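Local atomic coordinates of competence damage-inducible protein A (Enterobacter cloacae subsp. cloacae, PDB entry 5VU3), a protein that is of unknown function but belongs to the CinA (competence-damaged protein) family, some of whose members deamidate nicotinamide mononucleotide. Residues I108-Y113 / H158-E163; W132-K137 / V165-G170. All blocks are in the same frame, centred on the assembly; numbering follows the deposited sequence.

Contact 1: residues I108-Y113 / H158-E163; sequences IAISGY and HYSLAE
S160 turns its CB toward two isoleucines of the central strand 106-112, and the methylene carbon does most of the touching. I110 CD1 comes to 3.8 Å from S160 CB, and beside it, also from the strand, the branch methyl I108 CG2 lies 4.0 Å from S160 CB. The two isoleucines have the same conformation but meet the helix with different carbons. In both, CG1 stands anti to the carbonyl carbon (chi1 -56°) and the chain runs on extended, carrying CD1 out toward helix 149-167. At I110 that terminal methyl is the part that reaches S160, passing 3.9 Å from S160 OG, while at I108 CD1 comes to 4.1 Å from the backbone S160 O. Beta-branched isoleucine suits a strand, and alternation sends A109 to the other face, against V91, M94 and A95 of helix 88-101: the layered alpha/beta/alpha arrangement. Serine is small enough to let the helix come close, with CA atoms of I108 and S160 7.3 Å apart. Its chi1 of 71° sets OG between the backbone N and carbonyl carbon, where it bonds back to V157 O. The hydroxyl is satisfied within its own helix, so the contact rests on apolar packing.

Contact 2: residues W132-K137 / V165-G170; sequences WNIGGK and VTKLSG
Strand 127-134 ends at I134 in a two-residue beta hairpin whose type I' turn, I134 to K137, leads into strand 137-144, while facing it the last turn of helix 149-167 runs out toward the C-terminus. I134 and K137 close the turn with paired backbone bonds, I134 N to K137 O at 2.8 Å and K137 N to I134 O at 3.1 Å. G135 and G136 take the positive phi values of its two corners, a backbone shape that glycine adopts readily. N133 OD1 adds an Asx motif by accepting G136 N in the carbonyl plane, at a bent N-H...O angle of 138°. The helix and hairpin approach most closely at I134 and K167, with CA atoms 8.8 Å apart. I134 CD1 touches both K167 CB, at 3.8 Å, and L168 CD2, which meet it from directions about a right angle apart, so the aliphatic base of the lysine serves as part of an apolar patch; L168 also packs on L21 and L25 of helix 14-28. Lysine suits this partly exposed edge because its long chain can cover W132 and still end in a charge. It crosses the indole at about a right angle, and a bend at chi4 (44°) turns NZ over the ring face, making a cation-pi contact 4.7 Å from the six-membered centroid. K167 CE lies closer to the ring plane than NZ, 3.8 Å from W132 CE3.

In the fold
Both contacts pack helix 149-167 against the same face of the sheet, on the neighbouring antiparallel strands 106-112 and 127-134, with centres about 13 Å apart. The centre of contact 1 lies about 3 Å from the centre of the chain and all its touching residues are buried; that of contact 2 lies about 12 Å out, and this contact is only partly buried. Chemistry follows place: a short serine among isoleucines lets the helix sit close inside, whereas a long lysine bridges a wider gap near the surface. W132 joins the two. Its NE1 probably hydrogen-bonds S160 O (2.9 Å), and its indole packs against Y159, E163 and I108, so one side chain spans successive turns of the helix.

Contact 1: residues I108-Y113 / H158-E163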
loop_
_atom_site.group_PDB
_atom_site.type_symbol
_atom_site.label_atom_id
_atom_site.label_comp_id
_atom_site.label_asym_id
_atom_site.label_seq_id
_atom_site.Cartn_x
_atom_site.Cartn_y
_atom_site.Cartn_z
ATOM N N ILE A 108 11.135 2.099 -5.708
ATOM C CA ILE A 108 11.544 0.848 -5.084
ATOM C C ILE A 108 10.560 -0.224 -5.515
ATOM O O ILE A 108 9.343 -0.021 -5.430
ATOM C CB ILE A 108 11.554 0.947 -3.547
ATOM C CG1 ILE A 108 12.448 2.092 -3.059
ATOM C CG2 ILE A 108 11.934 -0.399 -2.940
ATOM C CD1 ILE A 108 12.451 2.227 -1.538
ATOM N N ALA A 109 11.077 -1.364 -5.959
ATOM C CA ALA A 109 10.250 -2.533 -6.212
ATOM C C ALA A 109 10.729 -3.673 -5.332
ATOM O O ALA A 109 11.936 -3.893 -5.193
ATOM C CB ALA A 109 10.293 -2.945 -7.694
ATOM N N ILE A 110 9.785 -4.400 -4.735
ATOM C CA ILE A 110 10.092 -5.577 -3.924
ATOM C C ILE A 110 9.246 -6.739 -4.426
ATOM O O ILE A 110 8.033 -6.589 -4.611
ATOM C CB ILE A 110 9.820 -5.323 -2.430
ATOM C CG1 ILE A 110 10.593 -4.100 -1.938
ATOM C CG2 ILE A 110 10.161 -6.551 -1.608
ATOM C CD1 ILE A 110 10.331 -3.769 -0.475
ATOM N N SER A 111 9.881 -7.888 -4.669
ATOM C CA SER A 111 9.155 -9.095 -5.055
ATOM C C SER A 111 9.815 -10.289 -4.380
ATOM O O SER A 111 11.006 -10.538 -4.593
ATOM C CB SER A 111 9.135 -9.273 -6.575
ATOM O OG SER A 111 8.399 -10.427 -6.935
ATOM N N GLY A 112 9.054 -11.021 -3.566
ATOM C CA GLY A 112 9.658 -12.110 -2.822
ATOM C C GLY A 112 8.647 -13.150 -2.383
ATOM O O GLY A 112 7.465 -13.097 -2.735
ATOM N N TYR A 113 9.150 -14.140 -1.644
ATOM C CA TYR A 113 8.325 -15.148 -0.975
ATOM C C TYR A 113 8.484 -14.898 0.520
ATOM O O TYR A 113 9.479 -15.309 1.124
ATOM C CB TYR A 113 8.744 -16.575 -1.329
ATOM C CG TYR A 113 8.776 -16.888 -2.802
ATOM C CD1 TYR A 113 9.980 -17.078 -3.463
ATOM C CD2 TYR A 113 7.598 -17.006 -3.533
ATOM C CE1 TYR A 113 10.010 -17.375 -4.812
ATOM C CE2 TYR A 113 7.617 -17.295 -4.876
ATOM C CZ TYR A 113 8.824 -17.475 -5.515
ATOM O OH TYR A 113 8.837 -17.765 -6.861
ATOM N N HIS A 158 12.725 -2.646 5.998
ATOM C CA HIS A 158 13.876 -1.944 6.533
ATOM C C HIS A 158 15.026 -1.944 5.555
ATOM O O HIS A 158 15.616 -0.962 5.314
ATOM C CB HIS A 158 14.295 -2.527 7.882
ATOM C CG HIS A 158 15.505 -1.894 8.504
ATOM N ND1 HIS A 158 16.779 -2.166 8.099
ATOM C CD2 HIS A 158 15.621 -1.008 9.513
ATOM C CE1 HIS A 158 17.628 -1.488 8.836
ATOM N NE2 HIS A 158 16.948 -0.767 9.693
ATOM N N TYR A 159 15.298 -3.098 4.992
ATOM C CA TYR A 159 16.417 -3.223 4.064
ATOM C C TYR A 159 16.224 -2.339 2.831
ATOM O O TYR A 159 17.166 -1.665 2.396
ATOM C CB TYR A 159 16.601 -4.695 3.672
ATOM C CG TYR A 159 17.617 -4.946 2.578
ATOM C CD1 TYR A 159 18.956 -5.183 2.878
ATOM C CD2 TYR A 159 17.230 -4.980 1.241
ATOM C CE1 TYR A 159 19.886 -5.420 1.875
ATOM C CE2 TYR A 159 18.147 -5.218 0.238
ATOM C CZ TYR A 159 19.470 -5.435 0.555
ATOM O OH TYR A 159 20.368 -5.669 -0.458
ATOM N N SER A 160 15.010 -2.305 2.268
ATOM C CA SER A 160 14.784 -1.485 1.077
ATOM C C SER A 160 15.040 -0.015 1.371
ATOM O O SER A 160 15.612 0.704 0.541
ATOM C CB SER A 160 13.361 -1.681 0.539
ATOM O OG SER A 160 12.381 -1.094 1.389
ATOM N N LEU A 161 14.648 0.442 2.565
ATOM C CA LEU A 161 14.820 1.845 2.923
ATOM C C LEU A 161 16.274 2.167 3.236
ATOM O O LEU A 161 16.780 3.224 2.837
ATOM C CB LEU A 161 13.932 2.179 4.126
ATOM C CG LEU A 161 12.429 2.154 3.822
ATOM C CD1 LEU A 161 11.617 2.037 5.122
ATOM C CD2 LEU A 161 12.036 3.409 3.047
ATOM N N ALA A 162 16.953 1.286 3.980
ATOM C CA ALA A 162 18.338 1.548 4.364
ATOM C C ALA A 162 19.236 1.634 3.140
ATOM O O ALA A 162 20.117 2.501 3.059
ATOM C CB ALA A 162 18.836 0.456 5.311
ATOM N N GLU A 163 19.024 0.740 2.176
ATOM C CA GLU A 163 19.810 0.774 0.952
ATOM C C GLU A 163 19.566 2.054 0.167
ATOM O O GLU A 163 20.512 2.662 -0.342
ATOM C CB GLU A 163 19.486 -0.456 0.107
ATOM C CG GLU A 163 20.000 -1.744 0.722
ATOM C CD GLU A 163 21.425 -1.594 1.227
ATOM O OE1 GLU A 163 22.347 -1.656 0.385
ATOM O OE2 GLU A 163 21.622 -1.404 2.452
#

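Contact 2: residues W132-K137 / V165-G170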
loop_
_atom_site.group_PDB
_atom_site.type_symbol
_atom_site.label_atom_id
_atom_site.label_comp_id
_atom_site.label_asym_id
_atom_site.label_seq_id
_atom_site.Cartn_x
_atom_site.Cartn_y
_atom_site.Cartn_z
ATOM N N TRP A 132 16.057 -0.732 -7.032
ATOM C CA TRP A 132 16.025 0.704 -6.790
ATOM C C TRP A 132 16.342 1.392 -8.111
ATOM O O TRP A 132 17.439 1.225 -8.650
ATOM C CB TRP A 132 17.029 1.126 -5.710
ATOM C CG TRP A 132 16.897 0.433 -4.368
ATOM C CD1 TRP A 132 16.230 0.894 -3.264
ATOM C CD2 TRP A 132 17.472 -0.828 -3.987
ATOM N NE1 TRP A 132 16.349 -0.007 -2.225
ATOM C CE2 TRP A 132 17.115 -1.066 -2.643
ATOM C CE3 TRP A 132 18.265 -1.773 -4.648
ATOM C CZ2 TRP A 132 17.508 -2.217 -1.957
ATOM C CZ3 TRP A 132 18.655 -2.914 -3.964
ATOM C CH2 TRP A 132 18.281 -3.123 -2.632
ATOM N N ASN A 133 15.376 2.135 -8.637
ATOM C CA ASN A 133 15.544 2.918 -9.855
ATOM C C ASN A 133 15.642 4.381 -9.438
ATOM O O ASN A 133 14.673 4.954 -8.925
ATOM C CB ASN A 133 14.384 2.676 -10.825
ATOM C CG ASN A 133 14.546 3.421 -12.133
ATOM O OD1 ASN A 133 14.989 4.566 -12.151
ATOM N ND2 ASN A 133 14.162 2.782 -13.238
ATOM N N ILE A 134 16.809 4.977 -9.650
ATOM C CA ILE A 134 17.054 6.374 -9.325
ATOM C C ILE A 134 17.289 7.107 -10.635
ATOM O O ILE A 134 18.347 6.957 -11.257
ATOM C CB ILE A 134 18.249 6.544 -8.377
ATOM C CG1 ILE A 134 17.927 5.975 -6.992
ATOM C CG2 ILE A 134 18.605 8.007 -8.261
ATOM C CD1 ILE A 134 19.150 5.769 -6.115
ATOM N N GLY A 135 16.308 7.892 -11.064
ATOM C CA GLY A 135 16.466 8.668 -12.288
ATOM C C GLY A 135 16.712 7.843 -13.535
ATOM O O GLY A 135 17.318 8.344 -14.488
ATOM N N GLY A 136 16.254 6.588 -13.561
ATOM C CA GLY A 136 16.444 5.715 -14.706
ATOM C C GLY A 136 17.566 4.704 -14.565
ATOM O O GLY A 136 17.648 3.773 -15.379
ATOM N N LYS A 137 18.427 4.864 -13.569
ATOM C CA LYS A 137 19.524 3.945 -13.296
ATOM C C LYS A 137 19.078 2.984 -12.204
ATOM O O LYS A 137 18.605 3.420 -11.150
ATOM C CB LYS A 137 20.765 4.737 -12.875
ATOM C CG LYS A 137 22.034 3.953 -12.561
ATOM C CD LYS A 137 23.118 4.926 -12.066
ATOM C CE LYS A 137 24.414 4.233 -11.643
ATOM N NZ LYS A 137 25.384 4.072 -12.765
ATOM N N VAL A 165 18.586 4.983 1.286
ATOM C CA VAL A 165 19.210 6.101 1.992
ATOM C C VAL A 165 20.693 6.175 1.649
ATOM O O VAL A 165 21.226 7.243 1.326
ATOM C CB VAL A 165 18.987 5.973 3.511
ATOM C CG1 VAL A 165 19.927 6.910 4.260
ATOM C CG2 VAL A 165 17.541 6.297 3.855
ATOM N N THR A 166 21.375 5.031 1.704
ATOM C CA THR A 166 22.791 4.987 1.357
ATOM C C THR A 166 23.023 5.438 -0.078
ATOM O O THR A 166 23.935 6.227 -0.348
ATOM C CB THR A 166 23.332 3.574 1.559
ATOM O OG1 THR A 166 23.194 3.207 2.936
ATOM C CG2 THR A 166 24.805 3.507 1.164
ATOM N N LYS A 167 22.199 4.951 -1.010
ATOM C CA LYS A 167 22.374 5.304 -2.415
ATOM C C LYS A 167 22.183 6.792 -2.665
ATOM O O LYS A 167 22.729 7.319 -3.641
ATOM C CB LYS A 167 21.406 4.497 -3.281
ATOM C CG LYS A 167 21.785 3.023 -3.407
ATOM C CD LYS A 167 20.612 2.192 -3.896
ATOM C CE LYS A 167 21.049 0.806 -4.339
ATOM N NZ LYS A 167 22.008 0.171 -3.398
ATOM N N LEU A 168 21.433 7.484 -1.807
ATOM C CA LEU A 168 21.196 8.913 -1.966
ATOM C C LEU A 168 22.085 9.777 -1.078
ATOM O O LEU A 168 21.931 11.002 -1.081
ATOM C CB LEU A 168 19.723 9.242 -1.695
ATOM C CG LEU A 168 18.666 8.607 -2.602
ATOM C CD1 LEU A 168 17.289 8.802 -1.997
ATOM C CD2 LEU A 168 18.717 9.214 -4.003
ATOM N N SER A 169 23.007 9.182 -0.328
ATOM C CA SER A 169 23.930 9.930 0.515
ATOM C C SER A 169 25.270 10.075 -0.195
ATOM O O SER A 169 25.723 9.154 -0.881
ATOM C CB SER A 169 24.120 9.241 1.869
ATOM O OG SER A 169 22.904 9.192 2.601
ATOM N N GLY A 170 25.900 11.234 -0.028
ATOM C CA GLY A 170 27.145 11.524 -0.717
ATOM C C GLY A 170 28.397 11.287 0.106
ATOM O O GLY A 170 28.719 10.153 0.464
ATOM O OXT GLY A 170 29.132 12.222 0.433
#